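Local coordinates for BH2851 (Bacillus halodurans, PDB 2GFG), which is a putative adenylate cyclase of the CYTH family, whose closed antiparallel barrel probably binds a triphosphate-type substrate together with metal ions, at residues A[3-8]-A[74-80]; A[9-13]-A[175-181]; A[121-126]-A[138-143]. All coordinates share one frame; numbering follows the deposited sequence.

Interaction 1 of 3, residues A[3-8]-A[74-80]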
loop_
_atom_site.group_PDB
_atom_site.type_symbol
_atom_site.label_atom_id
_atom_site.label_comp_id
_atom_site.label_asym_id
_atom_site.label_seq_id
_atom_site.Cartn_x
_atom_site.Cartn_y
_atom_site.Cartn_z
ATOM N N GLY A 3 -14.709 0.130 7.806
ATOM C CA GLY A 3 -14.303 1.036 6.717
ATOM C C GLY A 3 -13.011 1.790 7.013
ATOM O O GLY A 3 -12.214 2.039 6.109
ATOM N N LYS A 4 -12.817 2.168 8.279
ATOM C CA LYS A 4 -11.627 2.921 8.694
ATOM C C LYS A 4 -10.736 2.072 9.585
ATOM O O LYS A 4 -11.222 1.249 10.348
ATOM C CB LYS A 4 -12.032 4.195 9.421
ATOM C CG LYS A 4 -12.870 5.145 8.572
ATOM C CD LYS A 4 -13.172 6.428 9.314
ATOM C CE LYS A 4 -14.141 7.309 8.540
ATOM N NZ LYS A 4 -15.493 6.704 8.439
ATOM N N GLU A 5 -9.421 2.249 9.456
ATOM C CA GLU A 5 -8.471 1.507 10.295
ATOM C C GLU A 5 -7.134 2.205 10.436
ATOM O O GLU A 5 -6.737 3.006 9.580
ATOM C CB GLU A 5 -8.269 0.087 9.751
ATOM C CG GLU A 5 -7.778 0.017 8.319
ATOM C CD GLU A 5 -7.690 -1.406 7.812
ATOM O OE1 GLU A 5 -8.661 -2.172 8.010
ATOM O OE2 GLU A 5 -6.650 -1.763 7.213
ATOM N N ILE A 6 -6.465 1.932 11.555
ATOM C CA ILE A 6 -5.158 2.483 11.834
ATOM C C ILE A 6 -4.102 1.505 11.348
ATOM O O ILE A 6 -4.107 0.333 11.729
ATOM C CB ILE A 6 -4.962 2.756 13.360
ATOM C CG1 ILE A 6 -6.122 3.611 13.918
ATOM C CG2 ILE A 6 -3.623 3.437 13.617
ATOM C CD1 ILE A 6 -6.322 4.962 13.207
ATOM N N GLU A 7 -3.205 1.997 10.494
ATOM C CA GLU A 7 -2.154 1.186 9.903
ATOM C C GLU A 7 -0.813 1.443 10.624
ATOM O O GLU A 7 -0.259 2.538 10.535
ATOM C CB GLU A 7 -2.034 1.510 8.404
ATOM C CG GLU A 7 -0.968 0.705 7.648
ATOM C CD GLU A 7 -1.048 0.912 6.135
ATOM O OE1 GLU A 7 -2.097 0.570 5.541
ATOM O OE2 GLU A 7 -0.059 1.408 5.542
ATOM N N ILE A 8 -0.372 0.455 11.421
ATOM C CA ILE A 8 0.971 0.456 12.031
ATOM C C ILE A 8 1.837 -0.525 11.220
ATOM O O ILE A 8 1.615 -1.735 11.262
ATOM C CB ILE A 8 0.947 -0.002 13.512
ATOM C CG1 ILE A 8 -0.193 0.694 14.307
ATOM C CG2 ILE A 8 2.327 0.230 14.176
ATOM C CD1 ILE A 8 -0.017 2.166 14.491
ATOM N N ALA A 74 -1.102 7.940 15.868
ATOM C CA ALA A 74 -0.407 6.652 15.777
ATOM C C ALA A 74 -0.586 6.069 14.368
ATOM O O ALA A 74 -1.702 5.809 13.941
ATOM C CB ALA A 74 -0.947 5.697 16.809
ATOM N N GLY A 75 0.522 5.920 13.637
ATOM C CA GLY A 75 0.496 5.349 12.289
ATOM C C GLY A 75 -0.208 6.246 11.283
ATOM O O GLY A 75 -0.100 7.483 11.353
ATOM N N LEU A 76 -0.897 5.620 10.323
ATOM C CA LEU A 76 -1.712 6.333 9.350
ATOM C C LEU A 76 -3.168 5.896 9.472
ATOM O O LEU A 76 -3.455 4.735 9.778
ATOM C CB LEU A 76 -1.222 6.056 7.916
ATOM C CG LEU A 76 0.164 6.548 7.488
ATOM C CD1 LEU A 76 0.399 6.202 6.021
ATOM C CD2 LEU A 76 0.350 8.073 7.724
ATOM N N LEU A 77 -4.082 6.841 9.243
ATOM C CA LEU A 77 -5.516 6.541 9.167
ATOM C C LEU A 77 -5.848 6.106 7.757
ATOM O O LEU A 77 -5.649 6.871 6.797
ATOM C CB LEU A 77 -6.344 7.771 9.539
ATOM C CG LEU A 77 -7.864 7.713 9.290
ATOM C CD1 LEU A 77 -8.493 6.502 9.964
ATOM C CD2 LEU A 77 -8.515 9.000 9.775
ATOM N N GLU A 78 -6.366 4.881 7.629
ATOM C CA GLU A 78 -6.752 4.332 6.347
ATOM C C GLU A 78 -8.276 4.312 6.235
ATOM O O GLU A 78 -8.953 3.706 7.062
ATOM C CB GLU A 78 -6.200 2.918 6.196
ATOM C CG GLU A 78 -6.127 2.445 4.764
ATOM C CD GLU A 78 -5.650 1.008 4.648
ATOM O OE1 GLU A 78 -6.364 0.115 5.114
ATOM O OE2 GLU A 78 -4.589 0.778 4.049
ATOM N N THR A 79 -8.806 5.034 5.252
ATOM C CA THR A 79 -10.243 5.062 4.986
ATOM C C THR A 79 -10.522 4.279 3.717
ATOM O O THR A 79 -10.087 4.676 2.625
ATOM C CB THR A 79 -10.757 6.505 4.843
ATOM O OG1 THR A 79 -10.417 7.240 6.014
ATOM C CG2 THR A 79 -12.281 6.533 4.655
ATOM N N ASN A 80 -11.231 3.148 3.869
ATOM C CA ASN A 80 -11.517 2.235 2.760
ATOM C C ASN A 80 -12.984 2.321 2.324
ATOM O O ASN A 80 -13.889 2.469 3.165
ATOM C CB ASN A 80 -11.193 0.791 3.172
ATOM C CG ASN A 80 -9.724 0.592 3.516
ATOM O OD1 ASN A 80 -8.835 0.928 2.724
ATOM N ND2 ASN A 80 -9.465 -0.002 4.672
#
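E5, E7 and E78 bring three carboxylates together on one face of two neighbouring antiparallel strands, 4-14 and 76-83, of the CYTH barrel. The strands are joined by backbone bonds. E5 and E78 form a hydrogen-bonded pair, with E5 N to E78 O at 2.8 Å and E78 N to E5 O at 2.7 Å. E7 and L76 form the next such pair, its return bond from L76 N to E7 O stretched to 3.2 Å, and N80 N to G3 O closes the far end.

Apolar and aliphatic contacts occupy the face that carries K4, I6, L77 and T79. The I6 and L77 side chains cross at a slant, CD1 of I6 lying 4.2 Å from CD1 of L77, while K4 CG runs beside the T79 side chain. At the turn, I8 CD1 reaches A74 CB at 4.3 Å; helix 158-171 also packs against I8.

The other face carries E5, E7 and E78 beside L76, with the acidic groups drawn together. E78, its CG anti to the backbone N (chi1 -160°), extends alongside E5 with the two carboxylate planes only 22° apart, and E5 OE2 comes to 2.8 Å from E78 OE1. Toward E7 the carboxylates stand almost perpendicular, at 89°, with E7 OE1 2.9 Å from E78 OE2. Both are close approaches of like-charged acceptors, not counted as hydrogen bonds. N80 ND2 donates to E78 OE1 at 3.1 Å from above the carboxylate plane, while N80 OD1 is held by T67. K69 forms a salt bridge to E7 OE2 and is likely to offset part of the charge; R56 makes only a long, weak ion pair with E78. So dense a cluster of acidic oxygens is consistent with a cation site, as in relatives whose tunnel glutamates coordinate metal ions.

Interaction 2 of 3, residues A[9-13]-A[175-181]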
loop_
_atom_site.group_PDB
_atom_site.type_symbol
_atom_site.label_atom_id
_atom_site.label_comp_id
_atom_site.label_asym_id
_atom_site.label_seq_id
_atom_site.Cartn_x
_atom_site.Cartn_y
_atom_site.Cartn_z
ATOM N N GLU A 9 2.842 0.004 10.522
ATOM C CA GLU A 9 3.577 -0.768 9.518
ATOM C C GLU A 9 5.099 -0.564 9.614
ATOM O O GLU A 9 5.574 0.564 9.738
ATOM C CB GLU A 9 3.088 -0.363 8.119
ATOM C CG GLU A 9 3.718 -1.131 6.956
ATOM C CD GLU A 9 3.306 -0.562 5.603
ATOM O OE1 GLU A 9 2.098 -0.649 5.258
ATOM O OE2 GLU A 9 4.187 -0.020 4.890
ATOM N N ARG A 10 5.845 -1.678 9.540
ATOM C CA ARG A 10 7.312 -1.654 9.383
ATOM C C ARG A 10 7.661 -2.358 8.080
ATOM O O ARG A 10 6.999 -3.301 7.696
ATOM C CB ARG A 10 7.998 -2.339 10.558
ATOM C CG ARG A 10 7.731 -1.682 11.925
ATOM C CD ARG A 10 8.329 -0.262 12.013
ATOM N NE ARG A 10 8.088 0.359 13.324
ATOM C CZ ARG A 10 6.931 0.923 13.710
ATOM N NH1 ARG A 10 5.871 0.943 12.900
ATOM N NH2 ARG A 10 6.833 1.457 14.922
ATOM N N LYS A 11 8.732 -1.921 7.432
ATOM C CA LYS A 11 9.004 -2.315 6.038
ATOM C C LYS A 11 10.473 -2.211 5.678
ATOM O O LYS A 11 11.181 -1.372 6.200
ATOM C CB LYS A 11 8.198 -1.409 5.088
ATOM C CG LYS A 11 8.259 0.083 5.488
ATOM C CD LYS A 11 7.602 1.003 4.489
ATOM C CE LYS A 11 7.583 2.450 5.040
ATOM N NZ LYS A 11 7.210 3.458 4.014
ATOM N N THR A 12 10.915 -3.077 4.766
ATOM C CA THR A 12 12.213 -2.918 4.108
ATOM C C THR A 12 12.229 -3.632 2.760
ATOM O O THR A 12 11.618 -4.691 2.602
ATOM C CB THR A 12 13.410 -3.452 4.978
ATOM O OG1 THR A 12 14.656 -3.125 4.333
ATOM C CG2 THR A 12 13.328 -4.982 5.173
ATOM N N LEU A 13 12.934 -3.038 1.798
ATOM C CA LEU A 13 13.182 -3.673 0.510
ATOM C C LEU A 13 14.190 -4.781 0.682
ATOM O O LEU A 13 15.051 -4.718 1.572
ATOM C CB LEU A 13 13.724 -2.654 -0.505
ATOM C CG LEU A 13 12.778 -1.530 -0.919
ATOM C CD1 LEU A 13 13.547 -0.391 -1.560
ATOM C CD2 LEU A 13 11.699 -2.047 -1.856
ATOM N N SER A 175 19.129 -7.557 6.033
ATOM C CA SER A 175 19.767 -6.258 6.246
ATOM C C SER A 175 18.795 -5.166 5.825
ATOM O O SER A 175 18.314 -5.160 4.692
ATOM C CB SER A 175 21.078 -6.151 5.457
ATOM O OG SER A 175 20.852 -6.237 4.065
ATOM N N GLN A 176 18.468 -4.276 6.758
ATOM C CA GLN A 176 17.466 -3.246 6.521
ATOM C C GLN A 176 18.026 -2.099 5.682
ATOM O O GLN A 176 19.194 -1.745 5.803
ATOM C CB GLN A 176 16.935 -2.707 7.849
ATOM C CG GLN A 176 15.772 -1.728 7.694
ATOM C CD GLN A 176 14.978 -1.551 8.963
ATOM O OE1 GLN A 176 15.514 -1.669 10.076
ATOM N NE2 GLN A 176 13.707 -1.240 8.816
ATOM N N VAL A 177 17.174 -1.538 4.822
ATOM C CA VAL A 177 17.538 -0.374 3.988
ATOM C C VAL A 177 16.401 0.642 3.997
ATOM O O VAL A 177 15.236 0.263 4.198
ATOM C CB VAL A 177 17.863 -0.790 2.503
ATOM C CG1 VAL A 177 19.106 -1.648 2.451
ATOM C CG2 VAL A 177 16.682 -1.511 1.857
ATOM N N PRO A 178 16.726 1.954 3.803
ATOM C CA PRO A 178 15.669 2.974 3.758
ATOM C C PRO A 178 14.621 2.655 2.680
ATOM O O PRO A 178 14.977 2.344 1.537
ATOM C CB PRO A 178 16.438 4.265 3.421
ATOM C CG PRO A 178 17.773 3.810 2.931
ATOM C CD PRO A 178 18.062 2.550 3.620
ATOM N N THR A 179 13.348 2.709 3.059
ATOM C CA THR A 179 12.268 2.233 2.202
ATOM C C THR A 179 11.054 3.142 2.277
ATOM O O THR A 179 10.339 3.158 3.278
ATOM C CB THR A 179 11.861 0.792 2.599
ATOM O OG1 THR A 179 12.994 -0.074 2.478
ATOM C CG2 THR A 179 10.718 0.270 1.707
ATOM N N GLU A 180 10.830 3.905 1.216
ATOM C CA GLU A 180 9.617 4.718 1.095
ATOM C C GLU A 180 8.459 3.835 0.617
ATOM O O GLU A 180 8.668 2.698 0.193
ATOM C CB GLU A 180 9.844 5.918 0.143
ATOM C CG GLU A 180 10.093 5.542 -1.323
ATOM C CD GLU A 180 10.743 6.672 -2.130
ATOM O OE1 GLU A 180 10.524 7.860 -1.793
ATOM O OE2 GLU A 180 11.470 6.360 -3.108
ATOM N N ASN A 181 7.241 4.350 0.736
ATOM C CA ASN A 181 6.032 3.603 0.340
ATOM C C ASN A 181 5.991 3.281 -1.165
ATOM O O ASN A 181 6.590 3.978 -1.963
ATOM C CB ASN A 181 4.769 4.384 0.752
ATOM C CG ASN A 181 4.537 4.379 2.280
ATOM O OD1 ASN A 181 4.809 3.383 2.962
ATOM N ND2 ASN A 181 4.006 5.479 2.802
HETATM O O HOH W 1 17.549 -5.978 2.279
#
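The E-x-E-x-K signature of CYTH proteins, here probably E7, E9 and K11, ends where strand 4-14 meets the irregular loop 175-181 between helices 158-171 and 182-190. K11 and N181 touch at one end of this contact, and T12 and L13 face V177 and T179 at the other. With CG lodged between the backbone N and the carbonyl carbon (chi1 44°), the extended K11 chain crosses N181 at about a right angle. Its NZ donates to N181 OD1 at 2.6 Å, coming down 66° out of the carbonyl plane, and bonds weakly to T179 O. E150 and E152 of strand 146-155 also flank K11.

The two threonines connect the strand and loop reciprocally. T12 OG1 accepts V177 N at 3.0 Å and donates a longer bond to L13 O. T179 OG1 accepts L13 N at 3.0 Å and donates to V177 O at 2.8 Å. A valine in place of T179 would probably leave L13 N without its acceptor and V177 O without that donor, so that the loop is held here mainly through T12.

Apolar contact is slight: T179 CG2 lies 3.8 Å from L13 CG, and V177 CG2 4.0 Å from L13 CB. Beyond them one water donates to both L13 O, at 2.9 Å, and S175 O, at 2.7 Å.

Interaction 3 of 3, residues A[121-126]-A[138-143]. With EDO (1,2-ethanediol), chain G.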
loop_
_atom_site.group_PDB
_atom_site.type_symbol
_atom_site.label_atom_id
_atom_site.label_comp_id
_atom_site.label_asym_id
_atom_site.label_seq_id
_atom_site.Cartn_x
_atom_site.Cartn_y
_atom_site.Cartn_z
ATOM N N THR A 121 -0.320 2.908 -12.511
ATOM C CA THR A 121 -0.686 1.666 -11.847
ATOM C C THR A 121 0.548 0.830 -11.483
ATOM O O THR A 121 1.395 0.557 -12.327
ATOM C CB THR A 121 -1.624 0.821 -12.740
ATOM O OG1 THR A 121 -2.758 1.607 -13.107
ATOM C CG2 THR A 121 -2.103 -0.452 -12.007
ATOM N N LEU A 122 0.601 0.405 -10.218
ATOM C CA LEU A 122 1.648 -0.468 -9.709
ATOM C C LEU A 122 1.022 -1.804 -9.342
ATOM O O LEU A 122 0.055 -1.848 -8.563
ATOM C CB LEU A 122 2.303 0.175 -8.478
ATOM C CG LEU A 122 3.378 -0.611 -7.709
ATOM C CD1 LEU A 122 4.357 0.346 -7.062
ATOM C CD2 LEU A 122 2.773 -1.553 -6.648
ATOM N N SER A 123 1.558 -2.895 -9.905
ATOM C CA SER A 123 1.050 -4.244 -9.620
ATOM C C SER A 123 1.882 -4.914 -8.542
ATOM O O SER A 123 3.098 -4.784 -8.530
ATOM C CB SER A 123 1.061 -5.101 -10.882
ATOM O OG SER A 123 0.141 -4.603 -11.837
ATOM N N THR A 124 1.215 -5.654 -7.650
ATOM C CA THR A 124 1.901 -6.385 -6.569
ATOM C C THR A 124 1.398 -7.823 -6.450
ATOM O O THR A 124 0.193 -8.075 -6.457
ATOM C CB THR A 124 1.730 -5.687 -5.199
ATOM O OG1 THR A 124 2.302 -4.374 -5.252
ATOM C CG2 THR A 124 2.428 -6.493 -4.075
ATOM N N SER A 125 2.344 -8.757 -6.368
ATOM C CA SER A 125 2.061 -10.131 -6.031
ATOM C C SER A 125 2.380 -10.293 -4.554
ATOM O O SER A 125 3.526 -10.101 -4.137
ATOM C CB SER A 125 2.913 -11.066 -6.866
ATOM O OG SER A 125 2.594 -12.401 -6.599
ATOM N N ARG A 126 1.364 -10.644 -3.757
ATOM C CA ARG A 126 1.474 -10.595 -2.293
ATOM C C ARG A 126 1.156 -11.917 -1.619
ATOM O O ARG A 126 0.144 -12.534 -1.901
ATOM C CB ARG A 126 0.539 -9.518 -1.739
ATOM C CG ARG A 126 0.481 -9.471 -0.186
ATOM C CD ARG A 126 -0.305 -8.288 0.320
ATOM N NE ARG A 126 0.349 -7.016 0.019
ATOM C CZ ARG A 126 -0.104 -5.821 0.406
ATOM N NH1 ARG A 126 -1.246 -5.713 1.099
ATOM N NH2 ARG A 126 0.572 -4.729 0.084
ATOM N N LEU A 138 4.876 -10.478 2.155
ATOM C CA LEU A 138 5.957 -10.530 1.139
ATOM C C LEU A 138 5.433 -9.973 -0.176
ATOM O O LEU A 138 4.584 -10.586 -0.813
ATOM C CB LEU A 138 6.464 -11.961 0.939
ATOM C CG LEU A 138 7.371 -12.558 2.039
ATOM C CD1 LEU A 138 7.632 -14.008 1.751
ATOM C CD2 LEU A 138 8.677 -11.811 2.147
ATOM N N ASP A 139 5.978 -8.824 -0.594
ATOM C CA ASP A 139 5.475 -8.081 -1.766
ATOM C C ASP A 139 6.473 -8.034 -2.896
ATOM O O ASP A 139 7.540 -7.430 -2.765
ATOM C CB ASP A 139 5.144 -6.637 -1.370
ATOM C CG ASP A 139 3.939 -6.533 -0.477
ATOM O OD1 ASP A 139 3.283 -7.557 -0.217
ATOM O OD2 ASP A 139 3.633 -5.401 -0.046
ATOM N N HIS A 140 6.098 -8.627 -4.027
ATOM C CA HIS A 140 6.831 -8.487 -5.270
ATOM C C HIS A 140 6.017 -7.548 -6.164
ATOM O O HIS A 140 4.880 -7.868 -6.541
ATOM C CB HIS A 140 7.029 -9.867 -5.932
ATOM C CG HIS A 140 7.585 -9.805 -7.324
ATOM N ND1 HIS A 140 7.254 -10.727 -8.295
ATOM C CD2 HIS A 140 8.415 -8.915 -7.919
ATOM C CE1 HIS A 140 7.877 -10.420 -9.419
ATOM N NE2 HIS A 140 8.573 -9.316 -9.221
ATOM N N SER A 141 6.578 -6.376 -6.457
ATOM C CA SER A 141 5.863 -5.331 -7.197
ATOM C C SER A 141 6.516 -5.040 -8.531
ATOM O O SER A 141 7.723 -5.131 -8.661
ATOM C CB SER A 141 5.802 -4.039 -6.368
ATOM O OG SER A 141 5.160 -4.264 -5.133
ATOM N N SER A 142 5.692 -4.664 -9.519
ATOM C CA SER A 142 6.175 -4.236 -10.836
ATOM C C SER A 142 5.501 -2.928 -11.221
ATOM O O SER A 142 4.289 -2.770 -11.040
ATOM C CB SER A 142 5.876 -5.293 -11.885
ATOM O OG SER A 142 4.483 -5.401 -12.111
ATOM N N TYR A 143 6.281 -1.992 -11.755
ATOM C CA TYR A 143 5.751 -0.671 -12.125
ATOM C C TYR A 143 6.681 0.069 -13.058
ATOM O O TYR A 143 7.906 0.029 -12.888
ATOM C CB TYR A 143 5.492 0.183 -10.861
ATOM C CG TYR A 143 6.693 0.310 -9.919
ATOM C CD1 TYR A 143 6.999 -0.707 -8.991
ATOM C CD2 TYR A 143 7.491 1.465 -9.919
ATOM C CE1 TYR A 143 8.093 -0.589 -8.115
ATOM C CE2 TYR A 143 8.585 1.595 -9.043
ATOM C CZ TYR A 143 8.879 0.563 -8.144
ATOM O OH TYR A 143 9.947 0.688 -7.288
HETATM C C1 EDO G . 4.848 -14.463 -8.080
HETATM O O1 EDO G . 3.907 -14.802 -7.055
HETATM C C2 EDO G . 5.932 -13.541 -7.512
HETATM O O2 EDO G . 6.533 -14.115 -6.334
#
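T124 and S141 face each other in a tight, non-hydrogen-bonded backbone pair, their hydroxyls joined by a hydrogen bond of 2.9 Å between T124 OG1 and S141 OG. The same face is closely filled on both sides of them. L122 and Y143 lie alongside each other, and L122 CD1 approaches Y143 CD1 obliquely at 3.4 Å; the Y143 hydroxyl is anchored on D148. R126 grips D139 side-on with two nitrogens, NE to OD1 at 3.0 Å and NH2 to OD2 at 3.1 Å. Guanidinium and carboxylate planes are only 6° apart, but they are stepped rather than coplanar, and each nitrogen meets the syn side of its oxygen about 30° out of the carboxylate plane. K182 makes a second salt bridge to D139 OD2, which would be expected to balance the acid further and steady its rotation.

The reverse face, with S123, S125, H140 and S142, is looser. S123 CB comes no nearer than 3.6 Å to S142 OG. S125 OG, set anti to its own N by chi1 -177°, turns instead to a bound 1,2-ethanediol, probably from the crystallisation liquor, hydrogen-bonded to O1 at 2.8 Å. The diol's C2 lies at the edge of the H140 ring, whose NE2 is held by E147 and whose ring stacks with Y149.

Between the two faces run paired backbone bonds, such as S125 N to H140 O at 2.7 Å. These strands, 117-131 and 134-143, form a long antiparallel hairpin in the wall of the CYTH barrel, with charged residues such as R126 and D139 on one face, consistent with the ligand-binding tunnel of this family.

Interactions 1 and 2 follow each other along strand 4-14, their centres 19 Å apart. Interaction 3 belongs to another part of the same closed sheet, on the opposite side of the chain's centre from interaction 1, with nearest atoms about 8 Å apart. Interactions 2 and 3 approach to about 6 Å and share neighbours: E152 touches K11 and comes close to D139 as a like charge, and K182 directly follows N181. An unidentified ligand, probably from the crystallisation liquor, lies about 4 Å from the E7 side chain and about 3 Å from those of E9 and R126; as such molecules often mark pockets, this is consistent with all three contacts bordering the CYTH tunnel.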